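Long-range contact in possible sortase-like protein (Corynebacterium diphtheriae, PDB 5UUS), which is a class E-like sortase that probably acts as a cysteine transpeptidase or hydrolase on sorting signals of surface proteins: residues Tyr154-Pro165 against Ala202-Met210. Sequence-based numbering, arbitrary orientation.
Sequences YEHVNGRFITTP and AERMIVHAM. With ACT (acetate ion), chain F.
Strand 160-163, at an edge of the sheet, runs antiparallel to strand 204-210; four backbone hydrogen bonds, two each in the Thr163-Arg204 and Phe161-Ile206 pairs, join them, and a fifth, His208 N to Gly159 O at 2.8 Å, extends the ladder by one residue. On one face of the sheet, Ile206 lies alongside Phe161, with CB 3.9 Å from the ring centroid in a CH-pi contact. Phe161 adopts a chi1 of 61°, CG sitting between backbone N and carbonyl carbon, which swings the ring over its cross-strand neighbour. CG1 of Ile206 also meets Thr163 CG2 at 3.6 Å. The His208 ring lies obliquely to that of Phe161, planes at 44°, and takes Val157 CG1 3.6 Å from its CD2; further along the strand, Met210 CE sits over a face of Tyr154, in the turn preceding strand 160-163. The opposite face pairs Ile162 CD1 with Met205 CB at 3.8 Å and Arg160 with Val207. At the far end, near the predicted active-site His90, Pro165 CG sits over one guanidinium face of Arg204, toward its rim; NH1 donates to Glu203 O, in the guanidinium plane, and to Asn201 O. Glu176 and, from strand 188-193, Thr191 grip both His208 nitrogens, which would fix its ring rotation.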
loop_
_atom_site.group_PDB
_atom_site.type_symbol
_atom_site.label_atom_id
_atom_site.label_comp_id
_atom_site.label_asym_id
_atom_site.label_seq_id
_atom_site.Cartn_x
_atom_site.Cartn_y
_atom_site.Cartn_z
ATOM N N TYR A 154 9.352 13.233 4.048
ATOM C CA TYR A 154 8.142 12.893 3.316
ATOM C C TYR A 154 7.346 14.151 2.913
ATOM O O TYR A 154 6.192 14.075 2.498
ATOM C CB TYR A 154 7.314 11.908 4.173
ATOM C CG TYR A 154 8.020 10.559 4.247
ATOM C CD1 TYR A 154 9.013 10.321 5.195
ATOM C CD2 TYR A 154 7.753 9.553 3.311
ATOM C CE1 TYR A 154 9.690 9.099 5.249
ATOM C CE2 TYR A 154 8.435 8.324 3.359
ATOM C CZ TYR A 154 9.397 8.115 4.329
ATOM O OH TYR A 154 10.085 6.919 4.370
ATOM N N GLU A 155 7.975 15.315 3.030
ATOM C CA GLU A 155 7.290 16.571 2.703
ATOM C C GLU A 155 6.811 16.601 1.239
ATOM O O GLU A 155 5.702 17.038 0.948
ATOM C CB GLU A 155 8.205 17.766 2.984
ATOM C CG GLU A 155 7.677 19.067 2.361
ATOM C CD GLU A 155 8.475 20.297 2.806
ATOM O OE1 GLU A 155 9.489 20.136 3.537
ATOM O OE2 GLU A 155 8.067 21.419 2.426
ATOM N N HIS A 156 7.627 16.086 0.326
ATOM C CA HIS A 156 7.301 16.106 -1.105
ATOM C C HIS A 156 6.311 15.001 -1.542
ATOM O O HIS A 156 5.922 14.940 -2.698
ATOM C CB HIS A 156 8.590 15.964 -1.910
ATOM C CG HIS A 156 9.215 14.609 -1.789
ATOM N ND1 HIS A 156 9.937 14.216 -0.679
ATOM C CD2 HIS A 156 9.196 13.538 -2.620
ATOM C CE1 HIS A 156 10.344 12.969 -0.844
ATOM N NE2 HIS A 156 9.889 12.531 -2.004
ATOM N N VAL A 157 5.911 14.123 -0.633
ATOM C CA VAL A 157 5.148 12.937 -1.046
ATOM C C VAL A 157 3.653 13.184 -0.962
ATOM O O VAL A 157 3.094 13.269 0.121
ATOM C CB VAL A 157 5.508 11.698 -0.192
ATOM C CG1 VAL A 157 4.713 10.476 -0.683
ATOM C CG2 VAL A 157 7.029 11.430 -0.235
ATOM N N ASN A 158 3.023 13.323 -2.127
ATOM C CA ASN A 158 1.580 13.537 -2.246
ATOM C C ASN A 158 0.839 12.204 -2.113
ATOM O O ASN A 158 1.242 11.220 -2.720
ATOM C CB ASN A 158 1.279 14.199 -3.613
ATOM C CG ASN A 158 -0.078 14.868 -3.671
ATOM O OD1 ASN A 158 -0.943 14.652 -2.820
ATOM N ND2 ASN A 158 -0.281 15.695 -4.716
ATOM N N GLY A 159 -0.225 12.155 -1.319
ATOM C CA GLY A 159 -0.990 10.919 -1.167
ATOM C C GLY A 159 -1.640 10.410 -2.452
ATOM O O GLY A 159 -1.913 9.225 -2.563
ATOM N N ARG A 160 -1.923 11.300 -3.412
ATOM C CA ARG A 160 -2.454 10.868 -4.712
ATOM C C ARG A 160 -2.100 11.877 -5.802
ATOM O O ARG A 160 -2.185 13.086 -5.592
ATOM C CB ARG A 160 -3.975 10.663 -4.662
ATOM C CG ARG A 160 -4.603 10.126 -5.991
ATOM C CD ARG A 160 -6.099 9.793 -5.834
ATOM N NE ARG A 160 -6.802 10.915 -5.214
ATOM C CZ ARG A 160 -7.578 10.819 -4.137
ATOM N NH1 ARG A 160 -7.797 9.631 -3.595
ATOM N NH2 ARG A 160 -8.144 11.908 -3.611
ATOM N N PHE A 161 -1.683 11.382 -6.955
ATOM C CA PHE A 161 -1.368 12.263 -8.085
ATOM C C PHE A 161 -1.357 11.465 -9.373
ATOM O O PHE A 161 -1.418 10.225 -9.351
ATOM C CB PHE A 161 -0.023 13.000 -7.885
ATOM C CG PHE A 161 1.185 12.092 -7.761
ATOM C CD1 PHE A 161 1.519 11.508 -6.538
ATOM C CD2 PHE A 161 2.013 11.858 -8.850
ATOM C CE1 PHE A 161 2.635 10.673 -6.418
ATOM C CE2 PHE A 161 3.126 11.014 -8.743
ATOM C CZ PHE A 161 3.459 10.438 -7.498
ATOM N N ILE A 162 -1.309 12.193 -10.487
ATOM C CA ILE A 162 -1.288 11.605 -11.817
ATOM C C ILE A 162 0.095 11.794 -12.415
ATOM O O ILE A 162 0.723 12.833 -12.212
ATOM C CB ILE A 162 -2.348 12.254 -12.749
ATOM C CG1 ILE A 162 -3.737 12.104 -12.142
ATOM C CG2 ILE A 162 -2.288 11.627 -14.161
ATOM C CD1 ILE A 162 -4.187 10.657 -11.946
ATOM N N THR A 163 0.588 10.781 -13.120
ATOM C CA THR A 163 1.938 10.863 -13.668
ATOM C C THR A 163 2.018 10.084 -14.980
ATOM O O THR A 163 1.003 9.581 -15.464
ATOM C CB THR A 163 3.000 10.359 -12.654
ATOM O OG1 THR A 163 4.313 10.675 -13.153
ATOM C CG2 THR A 163 2.891 8.804 -12.410
ATOM N N THR A 164 3.213 10.019 -15.565
ATOM C CA THR A 164 3.430 9.341 -16.844
ATOM C C THR A 164 3.955 7.928 -16.564
ATOM O O THR A 164 4.512 7.690 -15.473
ATOM C CB THR A 164 4.440 10.112 -17.729
ATOM O OG1 THR A 164 5.669 10.244 -17.009
ATOM C CG2 THR A 164 3.921 11.513 -18.072
ATOM N N PRO A 165 3.793 6.995 -17.538
ATOM C CA PRO A 165 4.186 5.580 -17.341
ATOM C C PRO A 165 5.658 5.389 -16.973
ATOM O O PRO A 165 5.962 4.427 -16.263
ATOM C CB PRO A 165 3.882 4.933 -18.707
ATOM C CG PRO A 165 2.775 5.789 -19.276
ATOM C CD PRO A 165 3.135 7.190 -18.852
ATOM N N ALA A 202 -3.010 5.959 -21.086
ATOM C CA ALA A 202 -1.995 6.959 -21.415
ATOM C C ALA A 202 -1.164 7.371 -20.190
ATOM O O ALA A 202 0.058 7.465 -20.248
ATOM C CB ALA A 202 -2.641 8.169 -22.019
ATOM N N GLU A 203 -1.850 7.639 -19.087
ATOM C CA GLU A 203 -1.216 8.093 -17.861
ATOM C C GLU A 203 -1.384 7.060 -16.733
ATOM O O GLU A 203 -1.917 5.960 -16.944
ATOM C CB GLU A 203 -1.809 9.445 -17.470
ATOM C CG GLU A 203 -1.568 10.521 -18.523
ATOM C CD GLU A 203 -2.629 11.619 -18.522
ATOM O OE1 GLU A 203 -3.664 11.485 -19.218
ATOM O OE2 GLU A 203 -2.412 12.637 -17.843
ATOM N N ARG A 204 -0.942 7.430 -15.526
ATOM C CA ARG A 204 -0.998 6.534 -14.379
ATOM C C ARG A 204 -1.461 7.297 -13.167
ATOM O O ARG A 204 -1.017 8.423 -12.936
ATOM C CB ARG A 204 0.382 5.913 -14.091
ATOM C CG ARG A 204 0.953 5.095 -15.244
ATOM C CD ARG A 204 0.171 3.804 -15.373
ATOM N NE ARG A 204 0.732 2.909 -16.366
ATOM C CZ ARG A 204 0.452 2.965 -17.670
ATOM N NH1 ARG A 204 -0.384 3.878 -18.148
ATOM N NH2 ARG A 204 0.996 2.094 -18.494
ATOM N N MET A 205 -2.351 6.698 -12.387
ATOM C CA MET A 205 -2.691 7.272 -11.090
ATOM C C MET A 205 -1.836 6.607 -10.021
ATOM O O MET A 205 -1.687 5.385 -10.039
ATOM C CB MET A 205 -4.173 7.078 -10.759
ATOM C CG MET A 205 -4.565 7.555 -9.347
ATOM S SD MET A 205 -6.352 7.323 -9.063
ATOM C CE MET A 205 -6.981 8.397 -10.360
ATOM N N ILE A 206 -1.319 7.415 -9.096
ATOM C CA ILE A 206 -0.485 6.963 -7.977
ATOM C C ILE A 206 -1.155 7.310 -6.641
ATOM O O ILE A 206 -1.632 8.437 -6.460
ATOM C CB ILE A 206 0.918 7.625 -7.984
ATOM C CG1 ILE A 206 1.565 7.540 -9.361
ATOM C CG2 ILE A 206 1.834 6.993 -6.904
ATOM C CD1 ILE A 206 1.758 6.098 -9.859
ATOM N N VAL A 207 -1.204 6.350 -5.714
ATOM C CA VAL A 207 -1.647 6.625 -4.337
ATOM C C VAL A 207 -0.578 6.162 -3.344
ATOM O O VAL A 207 -0.001 5.072 -3.504
ATOM C CB VAL A 207 -2.984 5.938 -4.017
ATOM C CG1 VAL A 207 -3.282 6.015 -2.511
ATOM C CG2 VAL A 207 -4.093 6.563 -4.839
ATOM N N HIS A 208 -0.273 7.001 -2.353
ATOM C CA HIS A 208 0.688 6.629 -1.304
ATOM C C HIS A 208 -0.012 6.613 0.047
ATOM O O HIS A 208 -0.779 7.529 0.390
ATOM C CB HIS A 208 1.882 7.606 -1.240
ATOM C CG HIS A 208 2.801 7.544 -2.417
ATOM N ND1 HIS A 208 3.413 6.371 -2.832
ATOM C CD2 HIS A 208 3.239 8.511 -3.264
ATOM C CE1 HIS A 208 4.181 6.621 -3.879
ATOM N NE2 HIS A 208 4.087 7.915 -4.163
ATOM N N ALA A 209 0.251 5.566 0.809
ATOM C CA ALA A 209 -0.244 5.448 2.167
ATOM C C ALA A 209 0.960 5.086 3.067
ATOM O O ALA A 209 1.898 4.414 2.631
ATOM C CB ALA A 209 -1.346 4.365 2.240
ATOM N N MET A 210 0.919 5.527 4.313
ATOM C CA MET A 210 2.014 5.328 5.241
ATOM C C MET A 210 1.609 4.344 6.345
ATOM O O MET A 210 0.478 4.382 6.862
ATOM C CB MET A 210 2.459 6.671 5.844
ATOM C CG MET A 210 3.565 6.534 6.895
ATOM S SD MET A 210 4.251 8.106 7.456
ATOM C CE MET A 210 5.072 8.662 5.935
HETATM C C ACT F . 2.477 17.201 -7.272
HETATM O O ACT F . 1.966 16.902 -8.380
HETATM O OXT ACT F . 2.079 16.505 -6.311
HETATM C CH3 ACT F . 3.487 18.315 -7.115
#